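Local coordinates for protein hydrogen peroxide-inducible genes activator (Corynebacterium glutamicum, PDB 6G1D) that probably senses hydrogen peroxide and, as a LysR-family transcription factor, switches on the genes of the peroxide response, at residues Y8-F18 against L41-L52; A268-V276 against T317-V325. The protein carries 1 engineered substitution. All coordinates share one frame; numbering follows the deposited sequence.

Overall arrangement
The two contacts sit in the DNA-binding part and, probably, the sensing part of a LysR-type regulator. Contact 1 (8-18 against 41-52) packs two helices of the N-terminal helix-turn-helix domain, whereas contact 2 (268-276 against 317-325) joins the segment after helix 293-316 to strand 267-287 in the C-terminal part of the chain, whose sequence family belongs to the periplasmic-binding-protein clan. Their centres lie 67 Å apart on opposite sides of the chain's centre, and their nearest atoms are about 47 Å from each other. A bound di(hydroxyethyl)ether sits about 3 Å from the side chain of Gln-14 in contact 1. Contact 1 also borders a second subunit; no other chain of the assembly touches contact 2.

Contact 1: Y8-F18 against L41-L52; sequences YRPTLAQLRTF and LSQALVALETGL
Gln-14 and Ala-44 mark the central crossing of helices 12-18 and 41-52, whose axes come within 8.7 Å at 106°, while the extended lead-in places Tyr-8 beside Gly-51. Three layers of contact follow from this nearly perpendicular layout. At the C-terminal end of helix 41-52 the Tyr-8 ring lies over Gly-51, whose CA stands 3.5 Å from the ring centroid in a CH-pi contact; Pro-10 N lies over the opposite face, toward its rim, and Leu-52 CD2 meets the edge in the ring plane. With CG anti to the backbone N (chi1 173°), the ring slants back along the helix, toward its N-terminal side, until OH comes within 3.2 Å of Leu-48 CD1, a tight fit. In the middle, Leu-48 spreads its two methyls: CD1 also reaches Pro-10 CB, and CD2 rests 3.7 Å from Phe-18 CB. Gln-14 points toward helix 41-52, its CG near Ala-44 O and its NE2 3.6 Å from Ala-47 CB. Toward the N-terminal side of that helix Thr-17 turns CG2 onto Leu-41 CD1 at 3.5 Å and its OG1 side toward Ala-44 CB.

No hydrogen bond crosses the contact; the polar bonds near the interface lie within 8-18, chiefly round Gln-14 OE1. This oxygen accepts from Tyr-8 OH at 2.7 Å and from Thr-11 N, the two donors coming from opposite faces of the amide. Gln-14 N donates to Thr-11 OG1, and the reciprocal pair is a capping box with Thr-11 as N-cap. Helix 38-52, by family the recognition helix of the helix-turn-helix, is thus seated by apolar packing, while two bonds to OE1 hold the Gln-14 amide and the Tyr-8 hydroxyl together beside it.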
loop_
_atom_site.group_PDB
_atom_site.type_symbol
_atom_site.label_atom_id
_atom_site.label_comp_id
_atom_site.label_asym_id
_atom_site.label_seq_id
_atom_site.Cartn_x
_atom_site.Cartn_y
_atom_site.Cartn_z
ATOM N N TYR B 8 15.041 -20.601 41.226
ATOM C CA TYR B 8 15.739 -20.418 39.967
ATOM C C TYR B 8 15.244 -19.241 39.112
ATOM O O TYR B 8 14.060 -19.093 38.874
ATOM C CB TYR B 8 15.739 -21.712 39.155
ATOM C CG TYR B 8 16.298 -21.523 37.776
ATOM C CD1 TYR B 8 17.690 -21.397 37.558
ATOM C CD2 TYR B 8 15.439 -21.405 36.687
ATOM C CE1 TYR B 8 18.183 -21.184 36.285
ATOM C CE2 TYR B 8 15.923 -21.213 35.407
ATOM C CZ TYR B 8 17.278 -21.090 35.198
ATOM O OH TYR B 8 17.752 -20.880 33.926
ATOM N N ARG B 9 16.192 -18.403 38.682
ATOM C CA ARG B 9 15.926 -17.273 37.796
ATOM C C ARG B 9 16.873 -17.412 36.619
ATOM O O ARG B 9 18.052 -17.522 36.831
ATOM C CB ARG B 9 16.173 -15.939 38.501
ATOM C CG ARG B 9 15.264 -15.677 39.697
ATOM C CD ARG B 9 13.794 -15.529 39.279
ATOM N NE ARG B 9 12.880 -15.392 40.423
ATOM C CZ ARG B 9 12.282 -16.398 41.082
ATOM N NH1 ARG B 9 12.442 -17.679 40.738
ATOM N NH2 ARG B 9 11.494 -16.118 42.113
ATOM N N PRO B 10 16.359 -17.430 35.376
ATOM C CA PRO B 10 17.292 -17.520 34.245
ATOM C C PRO B 10 18.181 -16.287 34.135
ATOM O O PRO B 10 17.798 -15.191 34.558
ATOM C CB PRO B 10 16.390 -17.646 33.000
ATOM C CG PRO B 10 15.029 -17.415 33.452
ATOM C CD PRO B 10 14.965 -17.580 34.957
ATOM N N THR B 11 19.388 -16.498 33.633
ATOM C CA THR B 11 20.287 -15.393 33.347
ATOM C C THR B 11 20.141 -14.999 31.890
ATOM O O THR B 11 19.696 -15.792 31.055
ATOM C CB THR B 11 21.753 -15.796 33.591
ATOM O OG1 THR B 11 22.056 -16.897 32.737
ATOM C CG2 THR B 11 21.964 -16.209 35.033
ATOM N N LEU B 12 20.548 -13.787 31.574
ATOM C CA LEU B 12 20.628 -13.384 30.178
ATOM C C LEU B 12 21.551 -14.320 29.376
ATOM O O LEU B 12 21.206 -14.712 28.254
ATOM C CB LEU B 12 21.060 -11.931 30.055
ATOM C CG LEU B 12 19.970 -10.958 30.509
ATOM C CD1 LEU B 12 20.590 -9.596 30.809
ATOM C CD2 LEU B 12 18.764 -10.895 29.533
ATOM N N ALA B 13 22.661 -14.748 29.965
ATOM C CA ALA B 13 23.591 -15.659 29.270
ATOM C C ALA B 13 22.902 -16.953 28.885
ATOM O O ALA B 13 23.105 -17.482 27.808
ATOM C CB ALA B 13 24.850 -15.939 30.099
ATOM N N GLN B 14 22.066 -17.477 29.769
ATOM C CA GLN B 14 21.343 -18.698 29.454
ATOM C C GLN B 14 20.346 -18.489 28.352
ATOM O O GLN B 14 20.196 -19.336 27.480
ATOM C CB GLN B 14 20.646 -19.231 30.721
ATOM C CG GLN B 14 21.641 -19.877 31.700
ATOM C CD GLN B 14 21.107 -19.999 33.112
ATOM O OE1 GLN B 14 20.002 -19.537 33.452
ATOM N NE2 GLN B 14 21.887 -20.678 33.934
ATOM N N LEU B 15 19.648 -17.359 28.381
ATOM C CA LEU B 15 18.701 -17.031 27.330
ATOM C C LEU B 15 19.396 -16.853 25.995
ATOM O O LEU B 15 18.853 -17.306 24.974
ATOM C CB LEU B 15 17.870 -15.806 27.697
ATOM C CG LEU B 15 16.899 -16.007 28.896
ATOM C CD1 LEU B 15 16.141 -14.706 29.139
ATOM C CD2 LEU B 15 15.937 -17.134 28.647
ATOM N N ARG B 16 20.573 -16.202 25.977
ATOM C CA ARG B 16 21.337 -16.053 24.724
ATOM C C ARG B 16 21.683 -17.424 24.164
ATOM O O ARG B 16 21.506 -17.678 22.974
ATOM C CB ARG B 16 22.610 -15.220 24.910
ATOM C CG ARG B 16 22.275 -13.732 25.087
ATOM C CD ARG B 16 23.385 -12.705 24.975
ATOM N NE ARG B 16 24.036 -12.415 26.256
ATOM C CZ ARG B 16 23.743 -11.428 27.121
ATOM N NH1 ARG B 16 22.779 -10.507 26.906
ATOM N NH2 ARG B 16 24.486 -11.328 28.232
ATOM N N THR B 17 22.131 -18.337 25.014
ATOM C CA THR B 17 22.400 -19.694 24.568
ATOM C C THR B 17 21.193 -20.351 23.931
ATOM O O THR B 17 21.296 -20.932 22.858
ATOM C CB THR B 17 22.954 -20.579 25.716
ATOM O OG1 THR B 17 24.290 -20.223 25.972
ATOM C CG2 THR B 17 22.926 -22.059 25.361
ATOM N N PHE B 18 20.057 -20.278 24.601
ATOM C CA PHE B 18 18.823 -20.877 24.056
ATOM C C PHE B 18 18.456 -20.287 22.687
ATOM O O PHE B 18 18.172 -21.009 21.744
ATOM C CB PHE B 18 17.675 -20.659 25.067
ATOM C CG PHE B 18 16.308 -20.961 24.556
ATOM C CD1 PHE B 18 16.048 -22.110 23.807
ATOM C CD2 PHE B 18 15.241 -20.110 24.857
ATOM C CE1 PHE B 18 14.768 -22.384 23.372
ATOM C CE2 PHE B 18 13.979 -20.381 24.390
ATOM C CZ PHE B 18 13.759 -21.517 23.655
ATOM N N LEU B 41 28.334 -24.305 26.282
ATOM C CA LEU B 41 27.017 -24.104 25.677
ATOM C C LEU B 41 26.027 -25.109 26.233
ATOM O O LEU B 41 24.941 -24.724 26.634
ATOM C CB LEU B 41 27.097 -24.252 24.164
ATOM C CG LEU B 41 25.807 -23.893 23.407
ATOM C CD1 LEU B 41 25.649 -22.401 23.153
ATOM C CD2 LEU B 41 25.762 -24.731 22.121
ATOM N N SER B 42 26.377 -26.395 26.212
ATOM C CA SER B 42 25.466 -27.440 26.702
ATOM C C SER B 42 25.162 -27.289 28.208
ATOM O O SER B 42 24.036 -27.493 28.601
ATOM C CB SER B 42 26.017 -28.833 26.379
ATOM O OG SER B 42 27.084 -29.142 27.227
ATOM N N GLN B 43 26.152 -26.906 29.008
ATOM C CA GLN B 43 25.966 -26.619 30.443
ATOM C C GLN B 43 24.973 -25.483 30.688
ATOM O O GLN B 43 24.131 -25.590 31.549
ATOM C CB GLN B 43 27.290 -26.241 31.143
ATOM C CG GLN B 43 27.100 -26.043 32.673
ATOM C CD GLN B 43 27.622 -24.716 33.299
ATOM O OE1 GLN B 43 28.842 -24.551 33.465
ATOM N NE2 GLN B 43 26.679 -23.806 33.717
ATOM N N ALA B 44 25.084 -24.404 29.930
ATOM C CA ALA B 44 24.156 -23.276 30.013
ATOM C C ALA B 44 22.742 -23.698 29.622
ATOM O O ALA B 44 21.772 -23.339 30.295
ATOM C CB ALA B 44 24.621 -22.118 29.128
ATOM N N LEU B 45 22.615 -24.458 28.537
ATOM C CA LEU B 45 21.298 -24.907 28.101
ATOM C C LEU B 45 20.683 -25.853 29.130
ATOM O O LEU B 45 19.519 -25.710 29.447
ATOM C CB LEU B 45 21.371 -25.613 26.757
ATOM C CG LEU B 45 20.047 -26.217 26.245
ATOM C CD1 LEU B 45 19.015 -25.136 25.995
ATOM C CD2 LEU B 45 20.279 -27.135 25.052
ATOM N N VAL B 46 21.446 -26.820 29.628
ATOM C CA VAL B 46 20.949 -27.807 30.610
ATOM C C VAL B 46 20.600 -27.117 31.939
ATOM O O VAL B 46 19.639 -27.479 32.575
ATOM C CB VAL B 46 21.960 -28.996 30.807
ATOM C CG1 VAL B 46 21.646 -29.856 32.026
ATOM C CG2 VAL B 46 22.019 -29.847 29.543
ATOM N N ALA B 47 21.354 -26.107 32.336
ATOM C CA ALA B 47 21.024 -25.305 33.528
ATOM C C ALA B 47 19.680 -24.604 33.344
ATOM O O ALA B 47 18.860 -24.577 34.264
ATOM C CB ALA B 47 22.121 -24.288 33.835
ATOM N N LEU B 48 19.452 -24.051 32.152
ATOM C CA LEU B 48 18.178 -23.429 31.827
ATOM C C LEU B 48 17.032 -24.456 31.862
ATOM O O LEU B 48 16.005 -24.224 32.484
ATOM C CB LEU B 48 18.253 -22.733 30.463
ATOM C CG LEU B 48 17.012 -21.967 30.005
ATOM C CD1 LEU B 48 16.609 -20.864 30.959
ATOM C CD2 LEU B 48 17.284 -21.372 28.631
ATOM N N GLU B 49 17.267 -25.550 31.159
ATOM C CA GLU B 49 16.193 -26.598 31.114
ATOM C C GLU B 49 15.821 -27.333 32.498
ATOM O O GLU B 49 14.659 -27.474 33.004
ATOM C CB GLU B 49 16.599 -27.683 30.130
ATOM C CG GLU B 49 16.638 -27.196 28.692
ATOM C CD GLU B 49 17.052 -28.284 27.710
ATOM O OE1 GLU B 49 16.318 -28.426 26.713
ATOM O OE2 GLU B 49 18.076 -29.008 27.935
ATOM N N THR B 50 16.894 -27.486 33.267
ATOM C CA THR B 50 16.726 -28.029 34.607
ATOM C C THR B 50 16.066 -27.024 35.531
ATOM O O THR B 50 15.142 -27.370 36.259
ATOM C CB THR B 50 18.077 -28.415 35.215
ATOM O OG1 THR B 50 18.703 -29.355 34.366
ATOM C CG2 THR B 50 17.930 -29.016 36.645
ATOM N N GLY B 51 16.522 -25.778 35.484
ATOM C CA GLY B 51 15.944 -24.707 36.286
ATOM C C GLY B 51 14.465 -24.504 36.009
ATOM O O GLY B 51 13.672 -24.318 36.924
ATOM N N LEU B 52 14.092 -24.548 34.738
ATOM C CA LEU B 52 12.687 -24.449 34.322
ATOM C C LEU B 52 11.855 -25.741 34.443
ATOM O O LEU B 52 10.631 -25.667 34.476
ATOM C CB LEU B 52 12.588 -23.943 32.875
ATOM C CG LEU B 52 13.211 -22.604 32.535
ATOM C CD1 LEU B 52 13.024 -22.399 31.031
ATOM C CD2 LEU B 52 12.637 -21.433 33.332
#

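Contact 2: A268-V276 against T317-V325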
loop_
_atom_site.group_PDB
_atom_site.type_symbol
_atom_site.label_atom_id
_atom_site.label_comp_id
_atom_site.label_asym_id
_atom_site.label_seq_id
_atom_site.Cartn_x
_atom_site.Cartn_y
_atom_site.Cartn_z
ATOM N N ALA B 268 22.408 21.465 -17.825
ATOM C CA ALA B 268 22.979 22.768 -17.533
ATOM C C ALA B 268 22.169 23.402 -16.430
ATOM O O ALA B 268 21.113 22.881 -16.071
ATOM C CB ALA B 268 22.985 23.643 -18.759
ATOM N N THR B 269 22.658 24.502 -15.878
ATOM C CA THR B 269 22.001 25.189 -14.782
ATOM C C THR B 269 21.852 26.662 -15.070
ATOM O O THR B 269 22.548 27.212 -15.907
ATOM C CB THR B 269 22.820 25.056 -13.461
ATOM O OG1 THR B 269 24.146 25.552 -13.660
ATOM C CG2 THR B 269 22.862 23.601 -12.979
ATOM N N ALA B 270 20.986 27.303 -14.305
ATOM C CA ALA B 270 20.745 28.728 -14.376
ATOM C C ALA B 270 20.287 29.238 -13.028
ATOM O O ALA B 270 19.783 28.470 -12.209
ATOM C CB ALA B 270 19.648 29.001 -15.378
ATOM N N ASN B 271 20.401 30.547 -12.818
ATOM C CA ASN B 271 19.914 31.148 -11.582
ATOM C C ASN B 271 19.100 32.391 -11.819
ATOM O O ASN B 271 19.274 33.085 -12.819
ATOM C CB ASN B 271 21.087 31.505 -10.657
ATOM C CG ASN B 271 21.685 30.285 -9.989
ATOM O OD1 ASN B 271 21.036 29.671 -9.137
ATOM N ND2 ASN B 271 22.899 29.909 -10.391
ATOM N N PHE B 272 18.245 32.684 -10.851
ATOM C CA PHE B 272 17.543 33.937 -10.792
ATOM C C PHE B 272 18.513 35.019 -10.364
ATOM O O PHE B 272 19.539 34.721 -9.746
ATOM C CB PHE B 272 16.376 33.852 -9.821
ATOM C CG PHE B 272 15.373 32.807 -10.189
ATOM C CD1 PHE B 272 14.513 33.018 -11.256
ATOM C CD2 PHE B 272 15.274 31.648 -9.460
ATOM C CE1 PHE B 272 13.599 32.041 -11.619
ATOM C CE2 PHE B 272 14.373 30.666 -9.809
ATOM C CZ PHE B 272 13.532 30.859 -10.890
ATOM N N ASN B 273 18.176 36.271 -10.697
ATOM C CA ASN B 273 19.010 37.421 -10.349
ATOM C C ASN B 273 19.036 37.661 -8.828
ATOM O O ASN B 273 18.234 37.090 -8.081
ATOM C CB ASN B 273 18.624 38.683 -11.146
ATOM C CG ASN B 273 17.256 39.238 -10.822
ATOM O OD1 ASN B 273 16.985 39.701 -9.722
ATOM N ND2 ASN B 273 16.410 39.256 -11.816
ATOM N N SER B 274 19.975 38.502 -8.414
ATOM C CA SER B 274 20.250 38.821 -7.018
ATOM C C SER B 274 19.046 39.273 -6.195
ATOM O O SER B 274 18.967 38.927 -5.025
ATOM C CB SER B 274 21.358 39.890 -6.920
ATOM O OG SER B 274 22.570 39.436 -7.471
ATOM N N ASP B 275 18.123 40.010 -6.812
ATOM C CA ASP B 275 16.903 40.526 -6.155
ATOM C C ASP B 275 15.800 39.491 -5.936
ATOM O O ASP B 275 14.846 39.768 -5.224
ATOM C CB ASP B 275 16.271 41.682 -6.972
ATOM C CG ASP B 275 17.134 42.919 -7.022
ATOM O OD1 ASP B 275 17.364 43.517 -5.953
ATOM O OD2 ASP B 275 17.547 43.314 -8.138
ATOM N N VAL B 276 15.900 38.319 -6.558
ATOM C CA VAL B 276 14.870 37.283 -6.418
ATOM C C VAL B 276 15.209 36.331 -5.264
ATOM O O VAL B 276 16.327 35.884 -5.119
ATOM C CB VAL B 276 14.732 36.470 -7.709
ATOM C CG1 VAL B 276 13.728 35.324 -7.529
ATOM C CG2 VAL B 276 14.361 37.384 -8.878
ATOM N N THR B 317 32.267 22.182 -7.880
ATOM C CA THR B 317 31.962 21.626 -9.197
ATOM C C THR B 317 32.206 22.630 -10.308
ATOM O O THR B 317 32.264 22.248 -11.455
ATOM C CB THR B 317 30.496 21.184 -9.335
ATOM O OG1 THR B 317 29.650 22.316 -9.171
ATOM C CG2 THR B 317 30.153 20.133 -8.304
ATOM N N GLY B 318 32.276 23.909 -9.977
ATOM C CA GLY B 318 32.388 24.971 -10.981
ATOM C C GLY B 318 31.054 25.556 -11.388
ATOM O O GLY B 318 31.041 26.575 -12.099
ATOM N N ILE B 319 29.944 24.959 -10.931
ATOM C CA ILE B 319 28.611 25.402 -11.308
ATOM C C ILE B 319 28.351 26.656 -10.485
ATOM O O ILE B 319 28.562 26.671 -9.281
ATOM C CB ILE B 319 27.597 24.263 -11.041
ATOM C CG1 ILE B 319 27.828 23.164 -12.102
ATOM C CG2 ILE B 319 26.164 24.769 -11.035
ATOM C CD1 ILE B 319 27.208 21.822 -11.794
ATOM N N THR B 320 27.910 27.729 -11.155
ATOM C CA THR B 320 27.768 29.021 -10.508
ATOM C C THR B 320 26.520 28.949 -9.662
ATOM O O THR B 320 25.518 28.424 -10.123
ATOM C CB THR B 320 27.650 30.148 -11.551
ATOM O OG1 THR B 320 28.808 30.110 -12.383
ATOM C CG2 THR B 320 27.557 31.550 -10.903
ATOM N N LEU B 321 26.615 29.430 -8.416
ATOM C CA LEU B 321 25.519 29.406 -7.472
ATOM C C LEU B 321 24.777 30.731 -7.417
ATOM O O LEU B 321 25.304 31.751 -7.786
ATOM C CB LEU B 321 26.044 29.045 -6.086
ATOM C CG LEU B 321 26.792 27.692 -6.028
ATOM C CD1 LEU B 321 27.253 27.439 -4.601
ATOM C CD2 LEU B 321 25.984 26.533 -6.604
ATOM N N LYS B 322 23.540 30.691 -6.943
ATOM C CA LYS B 322 22.753 31.894 -6.739
ATOM C C LYS B 322 23.509 32.908 -5.896
ATOM O O LYS B 322 24.117 32.557 -4.896
ATOM C CB LYS B 322 21.435 31.507 -6.046
ATOM C CG LYS B 322 20.506 32.637 -5.634
ATOM C CD LYS B 322 19.899 33.343 -6.853
ATOM C CE LYS B 322 18.610 34.060 -6.466
ATOM N NZ LYS B 322 18.879 35.126 -5.491
ATOM N N GLN B 323 23.444 34.159 -6.313
ATOM C CA GLN B 323 23.956 35.294 -5.556
ATOM C C GLN B 323 22.766 35.966 -4.893
ATOM O O GLN B 323 21.690 36.042 -5.495
ATOM C CB GLN B 323 24.634 36.301 -6.505
ATOM C CG GLN B 323 25.790 35.744 -7.307
ATOM C CD GLN B 323 26.853 35.082 -6.430
ATOM O OE1 GLN B 323 27.194 33.903 -6.623
ATOM N NE2 GLN B 323 27.376 35.833 -5.460
ATOM N N ASN B 324 22.949 36.425 -3.659
ATOM C CA ASN B 324 21.887 37.090 -2.901
ATOM C C ASN B 324 22.409 38.474 -2.458
ATOM O O ASN B 324 23.521 38.568 -1.942
ATOM C CB ASN B 324 21.440 36.199 -1.730
ATOM C CG ASN B 324 20.866 34.852 -2.196
ATOM O OD1 ASN B 324 19.823 34.814 -2.843
ATOM N ND2 ASN B 324 21.537 33.750 -1.868
ATOM N N VAL B 325 21.656 39.537 -2.767
ATOM C CA VAL B 325 22.046 40.948 -2.481
ATOM C C VAL B 325 23.469 41.302 -2.957
ATOM O O VAL B 325 23.691 41.698 -4.103
ATOM C CB VAL B 325 21.930 41.315 -0.966
ATOM C CG1 VAL B 325 21.782 42.826 -0.786
ATOM C CG2 VAL B 325 20.767 40.584 -0.295
HETATM O O HOH W 1 24.518 28.078 -12.834
HETATM O O HOH W 2 21.993 28.262 -7.162
HETATM O O HOH W 3 22.446 34.890 -9.111
#
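Lys-322 lays its aliphatic chain across Asn-271 and Phe-272, with CB 3.6 Å from Asn-271 OD1 and CD 3.2 Å from the carbonyl O of Phe-272. The chain sets out trans to its own amide nitrogen (chi1 175°), then bends at chi2 (68°) and again at chi4, which tucks the amine into a ring of oxygens. NZ donates to Val-276 O at 2.7 Å, almost head-on to the carbonyl (C=O...N angle 164°), and to Asn-324 OD1 and Gln-323 O of its own segment; a longer, weak bond goes to Asn-273 O. The amine thereby ties the tail to the type I turn at 273-276, and the surrounding oxygens would probably stabilise its positive charge.

The two segments run in the same direction, joined mostly through side chains and water. One water bridges Asn-271 OD1 to Lys-322 N, a second Phe-272 O to Gln-323 N, and a third Thr-269 OG1 to Thr-320 O. Asn-271 ND2 makes a weak bond to Thr-320 O at 3.0 Å, but Gln-188 is its stronger partner. At the start, Ile-319 CG2 rests 3.4 Å from Thr-269 OG1, the two side chains crossing at about a right angle.

The tail follows helix 293-316 and runs alongside strand 267-287, with Ile-319 and Leu-321 against Ile-258 of helix 258-261 and Asn-324 bonded to Asp-173 of strand 164-179.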